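Local coordinates for gram-negative insecticidal protein (Chromobacterium piscinae, PDB 6FBM), which is an insecticidal toxin of the MACPF (membrane attack complex/perforin) family and probably acts by forming pores in target membranes, at residues Asp72-Asp76 and Ala202-Lys207; Ser106-Thr110 and Thr233-Thr237; Ser122-His128 and Gly179-Ala185. One frame throughout, in Å; residues are numbered along the deposited sequence.

Contact 1. Residues Asp72-Asp76 and Ala202-Lys207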
ATOM      1  N   ASP A  72     -32.546  -4.706   8.608  1.00 41.06           N
ATOM      2  CA  ASP A  72     -33.846  -5.372   8.421  1.00 40.64           C
ATOM      3  C   ASP A  72     -33.607  -6.832   8.729  1.00 38.50           C
ATOM      4  O   ASP A  72     -32.693  -7.468   8.194  1.00 36.21           O
ATOM      5  CB  ASP A  72     -34.412  -5.196   6.995  1.00 43.29           C
ATOM      6  CG  ASP A  72     -35.013  -3.784   6.758  1.00 49.25           C
ATOM      7  OD1 ASP A  72     -35.627  -3.271   7.726  1.00 50.59           O
ATOM      8  OD2 ASP A  72     -34.877  -3.191   5.626  1.00 54.22           O
ATOM      9  N   PHE A  73     -34.436  -7.376   9.607  1.00 39.14           N
ATOM     10  CA  PHE A  73     -34.386  -8.778   9.965  1.00 38.14           C
ATOM     11  C   PHE A  73     -35.613  -9.468   9.380  1.00 35.03           C
ATOM     12  O   PHE A  73     -36.721  -9.009   9.554  1.00 37.79           O
ATOM     13  CB  PHE A  73     -34.370  -8.893  11.472  1.00 39.11           C
ATOM     14  CG  PHE A  73     -34.186 -10.282  11.952  1.00 40.02           C
ATOM     15  CD1 PHE A  73     -32.911 -10.823  12.063  1.00 38.80           C
ATOM     16  CD2 PHE A  73     -35.300 -11.064  12.299  1.00 43.13           C
ATOM     17  CE1 PHE A  73     -32.742 -12.125  12.504  1.00 40.25           C
ATOM     18  CE2 PHE A  73     -35.143 -12.370  12.741  1.00 44.05           C
ATOM     19  CZ  PHE A  73     -33.866 -12.902  12.836  1.00 41.13           C
ATOM     20  N   LYS A  74     -35.414 -10.569   8.677  1.00 33.14           N
ATOM     21  CA  LYS A  74     -36.515 -11.268   7.999  1.00 33.34           C
ATOM     22  C   LYS A  74     -36.340 -12.757   8.152  1.00 28.54           C
ATOM     23  O   LYS A  74     -35.226 -13.249   8.065  1.00 29.23           O
ATOM     24  CB  LYS A  74     -36.526 -10.964   6.514  1.00 36.35           C
ATOM     25  CG  LYS A  74     -37.311  -9.716   6.135  1.00 38.14           C
ATOM     26  CD  LYS A  74     -37.244  -9.386   4.648  1.00 38.71           C
ATOM     27  CE  LYS A  74     -36.154  -8.400   4.179  1.00 41.05           C
ATOM     28  NZ  LYS A  74     -36.617  -7.176   3.462  1.00 42.53           N
ATOM     29  N   GLN A  75     -37.444 -13.469   8.353  1.00 25.83           N
ATOM     30  CA  GLN A  75     -37.441 -14.932   8.358  1.00 24.06           C
ATOM     31  C   GLN A  75     -38.531 -15.491   7.465  1.00 24.04           C
ATOM     32  O   GLN A  75     -39.680 -15.075   7.535  1.00 26.32           O
ATOM     33  CB  GLN A  75     -37.636 -15.459   9.763  1.00 22.79           C
ATOM     34  CG  GLN A  75     -36.437 -15.215  10.678  1.00 21.93           C
ATOM     35  CD  GLN A  75     -36.602 -15.921  11.993  1.00 20.25           C
ATOM     36  OE1 GLN A  75     -37.563 -15.662  12.717  1.00 19.98           O
ATOM     37  NE2 GLN A  75     -35.683 -16.833  12.303  1.00 19.20           N
ATOM     38  N   ASP A  76     -38.157 -16.439   6.621  1.00 24.50           N
ATOM     39  CA  ASP A  76     -39.120 -17.281   5.927  1.00 25.59           C
ATOM     40  C   ASP A  76     -38.903 -18.676   6.431  1.00 23.83           C
ATOM     41  O   ASP A  76     -37.827 -19.218   6.282  1.00 22.26           O
ATOM     42  CB  ASP A  76     -38.914 -17.223   4.420  1.00 28.24           C
ATOM     43  CG  ASP A  76     -39.067 -15.809   3.874  1.00 30.38           C
ATOM     44  OD1 ASP A  76     -40.067 -15.118   4.217  1.00 29.41           O
ATOM     45  OD2 ASP A  76     -38.159 -15.403   3.126  1.00 33.40           O
ATOM     46  N   ALA A 202     -34.025 -20.279  15.616  1.00 20.69           N
ATOM     47  CA  ALA A 202     -33.158 -19.938  14.503  1.00 21.14           C
ATOM     48  C   ALA A 202     -32.628 -18.534  14.648  1.00 20.99           C
ATOM     49  O   ALA A 202     -31.436 -18.303  14.486  1.00 19.33           O
ATOM     50  CB  ALA A 202     -33.910 -20.094  13.186  1.00 20.78           C
ATOM     51  N   GLU A 203     -33.533 -17.611  14.970  1.00 23.59           N
ATOM     52  CA  GLU A 203     -33.196 -16.217  15.281  1.00 25.64           C
ATOM     53  C   GLU A 203     -32.124 -16.130  16.365  1.00 25.23           C
ATOM     54  O   GLU A 203     -31.111 -15.474  16.186  1.00 26.16           O
ATOM     55  CB  GLU A 203     -34.468 -15.444  15.702  1.00 28.23           C
ATOM     56  CG  GLU A 203     -34.279 -14.064  16.341  1.00 29.77           C
ATOM     57  CD  GLU A 203     -35.576 -13.375  16.729  1.00 31.84           C
ATOM     58  OE1 GLU A 203     -36.623 -14.043  16.802  1.00 31.65           O
ATOM     59  OE2 GLU A 203     -35.553 -12.141  16.957  1.00 36.56           O
ATOM     60  N   MET A 204     -32.339 -16.810  17.480  1.00 24.46           N
ATOM     61  CA  MET A 204     -31.387 -16.778  18.594  1.00 22.25           C
ATOM     62  C   MET A 204     -30.073 -17.397  18.208  1.00 19.83           C
ATOM     63  O   MET A 204     -29.020 -16.897  18.598  1.00 18.34           O
ATOM     64  CB  MET A 204     -31.983 -17.461  19.844  1.00 23.95           C
ATOM     65  CG  MET A 204     -33.237 -16.760  20.403  1.00 25.40           C
ATOM     66  SD  MET A 204     -33.075 -14.956  20.568  1.00 28.55           S
ATOM     67  CE  MET A 204     -34.749 -14.404  20.304  1.00 29.34           C
ATOM     68  N   SER A 205     -30.093 -18.491  17.457  1.00 18.62           N
ATOM     69  CA  SER A 205     -28.846 -19.126  17.049  1.00 17.91           C
ATOM     70  C   SER A 205     -28.043 -18.149  16.196  1.00 18.23           C
ATOM     71  O   SER A 205     -26.846 -17.931  16.453  1.00 16.92           O
ATOM     72  CB  SER A 205     -29.104 -20.418  16.306  1.00 17.43           C
ATOM     73  OG  SER A 205     -27.881 -21.044  15.977  1.00 16.89           O
ATOM     74  N   TYR A 206     -28.708 -17.526  15.216  1.00 17.74           N
ATOM     75  CA  TYR A 206     -28.048 -16.533  14.373  1.00 17.72           C
ATOM     76  C   TYR A 206     -27.508 -15.397  15.238  1.00 17.68           C
ATOM     77  O   TYR A 206     -26.346 -15.050  15.139  1.00 18.46           O
ATOM     78  CB  TYR A 206     -28.982 -15.975  13.271  1.00 18.38           C
ATOM     79  CG  TYR A 206     -28.347 -14.816  12.563  1.00 18.47           C
ATOM     80  CD1 TYR A 206     -27.346 -15.017  11.616  1.00 17.99           C
ATOM     81  CD2 TYR A 206     -28.698 -13.494  12.899  1.00 18.80           C
ATOM     82  CE1 TYR A 206     -26.739 -13.934  11.006  1.00 17.93           C
ATOM     83  CE2 TYR A 206     -28.087 -12.414  12.286  1.00 18.46           C
ATOM     84  CZ  TYR A 206     -27.115 -12.641  11.358  1.00 17.90           C
ATOM     85  OH  TYR A 206     -26.518 -11.575  10.775  1.00 19.53           O
ATOM     86  N   LYS A 207     -28.347 -14.832  16.092  1.00 16.59           N
ATOM     87  CA  LYS A 207     -27.939 -13.685  16.925  1.00 16.10           C
ATOM     88  C   LYS A 207     -26.805 -13.973  17.891  1.00 15.62           C
ATOM     89  O   LYS A 207     -26.012 -13.095  18.154  1.00 16.14           O
ATOM     90  CB  LYS A 207     -29.125 -13.082  17.671  1.00 15.90           C
ATOM     91  CG  LYS A 207     -29.998 -12.284  16.743  1.00 16.33           C
ATOM     92  CD  LYS A 207     -31.176 -11.660  17.473  1.00 17.42           C
ATOM     93  CE  LYS A 207     -31.956 -10.758  16.519  1.00 17.96           C
ATOM     94  NZ  LYS A 207     -33.289 -10.450  17.107  1.00 19.08           N
TER
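Strand Asp-72 to Asp-76 and helix Ala-202 to Lys-207 run at 135° to each other, their short axes 10.8 Å apart at closest approach, with Gln-75 and Glu-203 nearest in the backbone. This is helix-on-sheet packing inside the MACPF domain: helix 198-209 lies over one face of its large antiparallel sheet, and Phe-73 and Gln-75, alternate residues of the strand, reach up to it. On the strand side Phe-73 contributes the larger share. With CG anti to the backbone N, its ring stands out from the sheet and meets the aliphatic part of Glu-203, Phe-73 CZ lying 3.7 Å from Glu-203 CG. Ring and carboxylate planes are 31° apart. A second neighbour is Tyr-206, whose CD2 sits near the ring plane of Phe-73, at the edge, 4.3 Å from Phe-73 CE1. Its hydroxyl is hydrogen-bonded to Glu-126 OE2 on the neighbouring strand 120-134. Gln-75 is extended beyond CG and brings NE2 alongside the helix, 3.8 Å from CB of Ala-202, but makes no hydrogen bond to this part of it; the amide nitrogen is instead bonded to Ser-199 O, one turn earlier, and to Thr-124 OG1 on the adjacent strand. Lys-207 is extended and runs outward across the helix, its ammonium group over the face of the Phe-73 ring in a cation-pi contact, NZ being 4.9 Å from the ring centroid and 7° off the normal. The same NZ is tied to Glu-203 by a salt bridge of 2.8 Å to OE2, which receives it on its anti lone pair.

Contact 2. Residues Ser106-Thr110 and Thr233-Thr237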
ATOM      1  N   SER A 106     -30.673 -24.289  -3.637  1.00 17.62           N
ATOM      2  CA  SER A 106     -29.468 -25.125  -3.545  1.00 17.73           C
ATOM      3  C   SER A 106     -28.285 -24.380  -2.970  1.00 17.46           C
ATOM      4  O   SER A 106     -27.334 -24.994  -2.531  1.00 17.99           O
ATOM      5  CB  SER A 106     -29.123 -25.766  -4.885  1.00 17.06           C
ATOM      6  OG  SER A 106     -30.056 -26.788  -5.128  1.00 16.62           O
ATOM      7  N   VAL A 107     -28.335 -23.059  -2.991  1.00 18.24           N
ATOM      8  CA  VAL A 107     -27.405 -22.245  -2.229  1.00 18.98           C
ATOM      9  C   VAL A 107     -27.685 -22.452  -0.731  1.00 19.71           C
ATOM     10  O   VAL A 107     -26.754 -22.700   0.031  1.00 19.93           O
ATOM     11  CB  VAL A 107     -27.460 -20.747  -2.641  1.00 18.12           C
ATOM     12  CG1 VAL A 107     -26.696 -19.852  -1.635  1.00 18.29           C
ATOM     13  CG2 VAL A 107     -26.905 -20.608  -4.054  1.00 18.20           C
ATOM     14  N   ASP A 108     -28.955 -22.399  -0.344  1.00 20.39           N
ATOM     15  CA  ASP A 108     -29.355 -22.447   1.067  1.00 21.62           C
ATOM     16  C   ASP A 108     -29.461 -23.839   1.699  1.00 21.91           C
ATOM     17  O   ASP A 108     -29.268 -23.972   2.907  1.00 23.12           O
ATOM     18  CB  ASP A 108     -30.702 -21.746   1.255  1.00 21.64           C
ATOM     19  CG  ASP A 108     -30.633 -20.248   0.979  1.00 21.81           C
ATOM     20  OD1 ASP A 108     -29.536 -19.632   1.100  1.00 22.83           O
ATOM     21  OD2 ASP A 108     -31.691 -19.691   0.625  1.00 21.61           O
ATOM     22  N   PHE A 109     -29.809 -24.850   0.903  1.00 21.90           N
ATOM     23  CA  PHE A 109     -30.121 -26.195   1.402  1.00 21.17           C
ATOM     24  C   PHE A 109     -29.511 -27.254   0.510  1.00 20.26           C
ATOM     25  O   PHE A 109     -29.412 -27.067  -0.701  1.00 20.28           O
ATOM     26  CB  PHE A 109     -31.635 -26.426   1.413  1.00 21.07           C
ATOM     27  CG  PHE A 109     -32.415 -25.341   2.089  1.00 20.98           C
ATOM     28  CD1 PHE A 109     -32.290 -25.123   3.445  1.00 20.97           C
ATOM     29  CD2 PHE A 109     -33.281 -24.540   1.358  1.00 21.50           C
ATOM     30  CE1 PHE A 109     -33.024 -24.133   4.070  1.00 21.40           C
ATOM     31  CE2 PHE A 109     -34.009 -23.537   1.963  1.00 21.70           C
ATOM     32  CZ  PHE A 109     -33.878 -23.327   3.326  1.00 21.95           C
ATOM     33  N   THR A 110     -29.137 -28.386   1.093  1.00 20.81           N
ATOM     34  CA  THR A 110     -28.666 -29.520   0.299  1.00 19.94           C
ATOM     35  C   THR A 110     -29.841 -30.026  -0.522  1.00 19.56           C
ATOM     36  O   THR A 110     -30.996 -29.861  -0.164  1.00 18.80           O
ATOM     37  CB  THR A 110     -28.134 -30.695   1.130  1.00 19.77           C
ATOM     38  OG1 THR A 110     -29.179 -31.204   1.978  1.00 20.79           O
ATOM     39  CG2 THR A 110     -26.904 -30.297   1.961  1.00 20.44           C
ATOM     40  N   THR A 233     -28.878 -28.905   9.123  1.00 19.12           N
ATOM     41  CA  THR A 233     -27.861 -28.452   8.174  1.00 19.29           C
ATOM     42  C   THR A 233     -27.995 -26.919   8.032  1.00 19.23           C
ATOM     43  O   THR A 233     -29.047 -26.391   7.622  1.00 17.87           O
ATOM     44  CB  THR A 233     -28.037 -29.128   6.807  1.00 19.44           C
ATOM     45  OG1 THR A 233     -28.169 -30.544   6.982  1.00 20.21           O
ATOM     46  CG2 THR A 233     -26.839 -28.834   5.917  1.00 19.57           C
ATOM     47  N   ILE A 234     -26.904 -26.228   8.366  1.00 20.33           N
ATOM     48  CA  ILE A 234     -26.881 -24.784   8.485  1.00 20.52           C
ATOM     49  C   ILE A 234     -25.834 -24.215   7.522  1.00 19.76           C
ATOM     50  O   ILE A 234     -24.703 -24.685   7.468  1.00 18.52           O
ATOM     51  CB  ILE A 234     -26.600 -24.371   9.950  1.00 21.06           C
ATOM     52  CG1 ILE A 234     -27.763 -24.825  10.823  1.00 21.28           C
ATOM     53  CG2 ILE A 234     -26.484 -22.841  10.085  1.00 21.88           C
ATOM     54  CD1 ILE A 234     -27.616 -24.496  12.304  1.00 21.75           C
ATOM     55  N   ARG A 235     -26.234 -23.194   6.770  1.00 20.21           N
ATOM     56  CA  ARG A 235     -25.318 -22.429   5.924  1.00 19.94           C
ATOM     57  C   ARG A 235     -25.437 -20.943   6.214  1.00 19.71           C
ATOM     58  O   ARG A 235     -26.493 -20.460   6.663  1.00 21.61           O
ATOM     59  CB  ARG A 235     -25.611 -22.708   4.454  1.00 19.54           C
ATOM     60  CG  ARG A 235     -25.184 -24.096   4.025  1.00 19.86           C
ATOM     61  CD  ARG A 235     -25.713 -24.452   2.668  1.00 20.13           C
ATOM     62  NE  ARG A 235     -25.236 -25.743   2.176  1.00 21.34           N
ATOM     63  CZ  ARG A 235     -25.486 -26.235   0.952  1.00 20.93           C
ATOM     64  NH1 ARG A 235     -26.254 -25.566   0.092  1.00 20.03           N
ATOM     65  NH2 ARG A 235     -25.002 -27.426   0.594  1.00 21.72           N
ATOM     66  N   LEU A 236     -24.333 -20.242   5.987  1.00 18.64           N
ATOM     67  CA  LEU A 236     -24.279 -18.792   6.072  1.00 18.08           C
ATOM     68  C   LEU A 236     -23.779 -18.249   4.724  1.00 17.80           C
ATOM     69  O   LEU A 236     -22.659 -18.536   4.332  1.00 18.30           O
ATOM     70  CB  LEU A 236     -23.341 -18.369   7.192  1.00 17.42           C
ATOM     71  CG  LEU A 236     -23.324 -16.877   7.495  1.00 17.04           C
ATOM     72  CD1 LEU A 236     -24.688 -16.374   7.917  1.00 16.85           C
ATOM     73  CD2 LEU A 236     -22.322 -16.627   8.609  1.00 17.34           C
ATOM     74  N   THR A 237     -24.625 -17.496   4.018  1.00 17.40           N
ATOM     75  CA  THR A 237     -24.267 -16.892   2.744  1.00 17.22           C
ATOM     76  C   THR A 237     -24.331 -15.367   2.853  1.00 16.70           C
ATOM     77  O   THR A 237     -25.302 -14.803   3.375  1.00 16.86           O
ATOM     78  CB  THR A 237     -25.207 -17.370   1.635  1.00 16.98           C
ATOM     79  OG1 THR A 237     -25.169 -18.789   1.589  1.00 16.38           O
ATOM     80  CG2 THR A 237     -24.751 -16.893   0.270  1.00 17.47           C
TER
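Arg-235 of strand 232-239 reaches up to the C-terminal end of helix 102-108, where Ser-106, Val-107 and Asp-108 form its last turn and Phe-109 is the first residue to leave the helical conformation. The polar part of the contact is a pair of hydrogen bonds from Arg-235 to backbone carbonyls of that turn. The chain of Arg-235 is extended from CG to NE and delivers NH1 to two backbone oxygens. The bond from NH1 to Val-107 O is 2.9 Å long with an N-H...O angle of 147°, and the nitrogen stands above the carbonyl plane instead of on a lone pair. The bond from NH1 to Ser-106 O, also 2.9 Å, is weak because it is more bent. Both oxygens lie at the edge of the guanidinium, while the backbone of Phe-109 and Thr-110 passes over one of its faces.

Van der Waals contacts flank this grip. The methylene CD of Arg-235 lies 3.3 Å from Val-107 O and 3.6 Å from Asp-108 O, the latter an oxygen that accepts a hydrogen bond from Ser-184 OG of the neighbouring strand. On one flank CG2 of Thr-110 packs 3.7 Å from NH2 of Arg-235, while its hydroxyl caps the following helix at Asp-113 N. On the other, CG1 of Val-107, anti to the backbone N (chi1 168°), meets Thr-237 at 3.7 Å from OG1, the two side chains crossing at about a right angle.

Thr-233, Arg-235 and Thr-237 thus present one face of the MACPF sheet to the helix end. The contact combines one sound and one weak hydrogen bond with side-chain packing, probably with some help from the helix dipole.

Contact 3. Residues Ser122-His128 and Gly179-Ala185; sequences SSTREAH and GRLDYSA
Two neighbouring antiparallel strands pair here in the interior of the MACPF sheet, Ser-122 to His-128 against Gly-179 to Ala-185, at an angle of 163°. The pairing is regular over seven residues: Ser-122/Ala-185, Thr-124/Tyr-183, Glu-126/Leu-181 and His-128/Gly-179 are hydrogen-bonded pairs, with non-hydrogen-bonded pairs between them. Among the shortest bonds is Tyr-183 N to Thr-124 O at 2.7 Å. The longest backbone bond is Gly-179 N to His-128 O at 3.1 Å.

The two faces differ in chemistry. On the face of Arg-125 and Asp-182, Arg-180 grips the carboxylate side-on, NE to OD1 at 2.9 Å and NH2 to OD2 at 2.7 Å. Arg-125 lies alongside Asp-182, but only its methylenes touch, CD being 3.1 Å from OD1. The bend at chi3 (-68°) carries its guanidinium away from that carboxylate, and NH1 bonds to Ser-123 OG and forms a salt bridge with Asp-76. Asp-182 thus has two arginines near it but is bonded to Arg-180, and this positive surrounding probably favours its ionised form.

On the other face a water donates to Tyr-183 O at 2.7 Å and also bonds the hydroxyls of Ser-122 and Thr-124. Farther along, His-128 NE2 donates to Glu-126 OE2 at 2.9 Å, meeting it from above the carboxylate plane; Tyr-206 OH holds the same oxygen.

Strands 64-78 and 232-239 continue the sheet on either side of the pair, and helices 198-209 and 255-269 pack over the face that carries Glu-126, Leu-181 and Tyr-183.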
ATOM      1  N   SER A 122     -35.698 -22.897   6.925  1.00 13.74           N
ATOM      2  CA  SER A 122     -35.691 -21.524   7.423  1.00 12.85           C
ATOM      3  C   SER A 122     -34.623 -20.726   6.708  1.00 13.19           C
ATOM      4  O   SER A 122     -33.497 -21.201   6.500  1.00 12.37           O
ATOM      5  CB  SER A 122     -35.456 -21.479   8.932  1.00 12.58           C
ATOM      6  OG  SER A 122     -34.241 -22.130   9.295  1.00 11.92           O
ATOM      7  N   SER A 123     -34.974 -19.495   6.342  1.00 13.79           N
ATOM      8  CA  SER A 123     -34.003 -18.492   5.926  1.00 14.51           C
ATOM      9  C   SER A 123     -34.101 -17.355   6.909  1.00 15.52           C
ATOM     10  O   SER A 123     -35.140 -16.696   6.991  1.00 18.84           O
ATOM     11  CB  SER A 123     -34.305 -18.012   4.515  1.00 14.76           C
ATOM     12  OG  SER A 123     -33.594 -16.815   4.199  1.00 15.33           O
ATOM     13  N   THR A 124     -33.036 -17.127   7.668  1.00 15.66           N
ATOM     14  CA  THR A 124     -32.987 -16.026   8.596  1.00 15.71           C
ATOM     15  C   THR A 124     -31.991 -15.028   8.013  1.00 16.25           C
ATOM     16  O   THR A 124     -30.794 -15.311   7.979  1.00 14.79           O
ATOM     17  CB  THR A 124     -32.576 -16.528   9.971  1.00 16.23           C
ATOM     18  OG1 THR A 124     -33.614 -17.366  10.487  1.00 16.38           O
ATOM     19  CG2 THR A 124     -32.363 -15.378  10.918  1.00 16.32           C
ATOM     20  N   ARG A 125     -32.509 -13.874   7.563  1.00 17.23           N
ATOM     21  CA  ARG A 125     -31.726 -12.882   6.826  1.00 18.64           C
ATOM     22  C   ARG A 125     -31.625 -11.589   7.602  1.00 17.26           C
ATOM     23  O   ARG A 125     -32.619 -11.044   8.090  1.00 16.56           O
ATOM     24  CB  ARG A 125     -32.323 -12.586   5.452  1.00 22.11           C
ATOM     25  CG  ARG A 125     -32.650 -13.826   4.634  1.00 26.42           C
ATOM     26  CD  ARG A 125     -32.887 -13.528   3.148  1.00 30.09           C
ATOM     27  NE  ARG A 125     -34.109 -12.757   2.932  1.00 34.19           N
ATOM     28  CZ  ARG A 125     -35.339 -13.275   2.988  1.00 37.50           C
ATOM     29  NH1 ARG A 125     -35.556 -14.591   3.238  1.00 39.45           N
ATOM     30  NH2 ARG A 125     -36.375 -12.461   2.804  1.00 37.47           N
ATOM     31  N   GLU A 126     -30.395 -11.113   7.738  1.00 16.78           N
ATOM     32  CA  GLU A 126     -30.155  -9.839   8.351  1.00 16.36           C
ATOM     33  C   GLU A 126     -29.539  -8.971   7.293  1.00 16.29           C
ATOM     34  O   GLU A 126     -28.402  -9.198   6.871  1.00 17.14           O
ATOM     35  CB  GLU A 126     -29.246  -9.970   9.552  1.00 16.61           C
ATOM     36  CG  GLU A 126     -29.114  -8.666  10.292  1.00 17.79           C
ATOM     37  CD  GLU A 126     -28.284  -8.780  11.520  1.00 18.17           C
ATOM     38  OE1 GLU A 126     -28.829  -8.403  12.566  1.00 21.14           O
ATOM     39  OE2 GLU A 126     -27.119  -9.218  11.448  1.00 17.22           O
ATOM     40  N   ALA A 127     -30.297  -7.974   6.876  1.00 16.30           N
ATOM     41  CA  ALA A 127     -29.900  -7.095   5.789  1.00 16.78           C
ATOM     42  C   ALA A 127     -29.376  -5.796   6.407  1.00 16.80           C
ATOM     43  O   ALA A 127     -30.099  -5.117   7.154  1.00 15.11           O
ATOM     44  CB  ALA A 127     -31.078  -6.828   4.868  1.00 16.82           C
ATOM     45  N   HIS A 128     -28.108  -5.476   6.124  1.00 17.86           N
ATOM     46  CA  HIS A 128     -27.487  -4.268   6.634  1.00 18.36           C
ATOM     47  C   HIS A 128     -27.556  -3.231   5.521  1.00 17.32           C
ATOM     48  O   HIS A 128     -26.666  -3.150   4.693  1.00 17.30           O
ATOM     49  CB  HIS A 128     -26.069  -4.568   7.070  1.00 19.99           C
ATOM     50  CG  HIS A 128     -25.991  -5.463   8.274  1.00 21.57           C
ATOM     51  ND1 HIS A 128     -25.466  -5.037   9.484  1.00 22.40           N
ATOM     52  CD2 HIS A 128     -26.418  -6.730   8.476  1.00 21.95           C
ATOM     53  CE1 HIS A 128     -25.557  -6.019  10.365  1.00 22.32           C
ATOM     54  NE2 HIS A 128     -26.126  -7.056   9.778  1.00 21.57           N
ATOM     55  N   GLY A 179     -24.820  -4.974   2.908  1.00 11.48           N
ATOM     56  CA  GLY A 179     -24.549  -6.414   2.954  1.00 11.68           C
ATOM     57  C   GLY A 179     -25.621  -7.158   3.661  1.00 11.85           C
ATOM     58  O   GLY A 179     -26.267  -6.633   4.558  1.00 12.75           O
ATOM     59  N   ARG A 180     -25.817  -8.399   3.260  1.00 12.74           N
ATOM     60  CA  ARG A 180     -26.863  -9.259   3.818  1.00 13.01           C
ATOM     61  C   ARG A 180     -26.232 -10.557   4.258  1.00 14.17           C
ATOM     62  O   ARG A 180     -25.382 -11.091   3.533  1.00 15.37           O
ATOM     63  CB  ARG A 180     -27.865  -9.596   2.731  1.00 12.80           C
ATOM     64  CG  ARG A 180     -29.121 -10.278   3.220  1.00 13.17           C
ATOM     65  CD  ARG A 180     -30.141 -10.452   2.098  1.00 12.48           C
ATOM     66  NE  ARG A 180     -29.924 -11.710   1.397  1.00 12.00           N
ATOM     67  CZ  ARG A 180     -29.678 -11.889   0.101  1.00 11.65           C
ATOM     68  NH1 ARG A 180     -29.577 -10.897  -0.766  1.00 11.70           N
ATOM     69  NH2 ARG A 180     -29.535 -13.126  -0.346  1.00 11.67           N
ATOM     70  N   LEU A 181     -26.669 -11.097   5.396  1.00 14.79           N
ATOM     71  CA  LEU A 181     -26.332 -12.470   5.748  1.00 14.35           C
ATOM     72  C   LEU A 181     -27.588 -13.309   5.733  1.00 14.21           C
ATOM     73  O   LEU A 181     -28.618 -12.880   6.239  1.00 13.77           O
ATOM     74  CB  LEU A 181     -25.689 -12.527   7.120  1.00 14.83           C
ATOM     75  CG  LEU A 181     -24.327 -11.844   7.237  1.00 15.16           C
ATOM     76  CD1 LEU A 181     -23.797 -12.056   8.639  1.00 15.41           C
ATOM     77  CD2 LEU A 181     -23.325 -12.350   6.207  1.00 14.55           C
ATOM     78  N   ASP A 182     -27.476 -14.499   5.137  1.00 14.19           N
ATOM     79  CA  ASP A 182     -28.533 -15.497   5.066  1.00 14.31           C
ATOM     80  C   ASP A 182     -28.107 -16.684   5.884  1.00 15.43           C
ATOM     81  O   ASP A 182     -27.189 -17.408   5.505  1.00 17.40           O
ATOM     82  CB  ASP A 182     -28.713 -15.971   3.648  1.00 13.68           C
ATOM     83  CG  ASP A 182     -29.367 -14.934   2.773  1.00 14.20           C
ATOM     84  OD1 ASP A 182     -29.781 -13.911   3.301  1.00 14.60           O
ATOM     85  OD2 ASP A 182     -29.446 -15.119   1.545  1.00 15.55           O
ATOM     86  N   TYR A 183     -28.754 -16.878   7.032  1.00 15.72           N
ATOM     87  CA  TYR A 183     -28.503 -18.013   7.893  1.00 15.11           C
ATOM     88  C   TYR A 183     -29.610 -18.966   7.569  1.00 15.70           C
ATOM     89  O   TYR A 183     -30.744 -18.795   8.023  1.00 16.02           O
ATOM     90  CB  TYR A 183     -28.558 -17.534   9.336  1.00 14.58           C
ATOM     91  CG  TYR A 183     -28.226 -18.549  10.411  1.00 13.68           C
ATOM     92  CD1 TYR A 183     -26.931 -18.983  10.610  1.00 13.34           C
ATOM     93  CD2 TYR A 183     -29.199 -18.979  11.285  1.00 13.58           C
ATOM     94  CE1 TYR A 183     -26.645 -19.879  11.616  1.00 13.77           C
ATOM     95  CE2 TYR A 183     -28.904 -19.857  12.306  1.00 13.68           C
ATOM     96  CZ  TYR A 183     -27.629 -20.301  12.471  1.00 13.60           C
ATOM     97  OH  TYR A 183     -27.352 -21.170  13.486  1.00 13.56           O
ATOM     98  N   SER A 184     -29.302 -19.953   6.743  1.00 16.66           N
ATOM     99  CA  SER A 184     -30.339 -20.871   6.249  1.00 17.60           C
ATOM    100  C   SER A 184     -30.210 -22.249   6.888  1.00 17.73           C
ATOM    101  O   SER A 184     -29.099 -22.800   6.988  1.00 17.94           O
ATOM    102  CB  SER A 184     -30.300 -20.960   4.720  1.00 17.46           C
ATOM    103  OG  SER A 184     -29.140 -21.623   4.284  1.00 17.80           O
ATOM    104  N   ALA A 185     -31.346 -22.811   7.313  1.00 17.78           N
ATOM    105  CA  ALA A 185     -31.319 -24.068   8.063  1.00 17.13           C
ATOM    106  C   ALA A 185     -32.346 -25.044   7.536  1.00 17.17           C
ATOM    107  O   ALA A 185     -33.536 -24.695   7.350  1.00 17.65           O
ATOM    108  CB  ALA A 185     -31.519 -23.831   9.557  1.00 16.85           C
TER
HETATM  109  O   HOH W   1     -32.510 -19.946   9.665  1.00  9.17           O

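Contact 3 is the buried core of the group, a strand pair held by backbone hydrogen bonds; contacts 1 and 2 are partly buried and attach helices to the same sheet. Strand 64-78 of contact 1 borders strand 120-134, and strand 232-239 of contact 2 borders strand 179-187, which places the pair of contact 3 between them. Contact 1 joins it through Tyr-206 to Glu-126 and Ser-205 to Tyr-183, contact 2 through Ser-184 to Asp-108 and the backbones of Asp-182 and Thr-237. No hydrogen bond crosses contact 1, where an aromatic ring meets a lysine and aliphatic groups, whereas an arginine bonded to helix-end carbonyls dominates contact 2. All three belong to the MACPF domain.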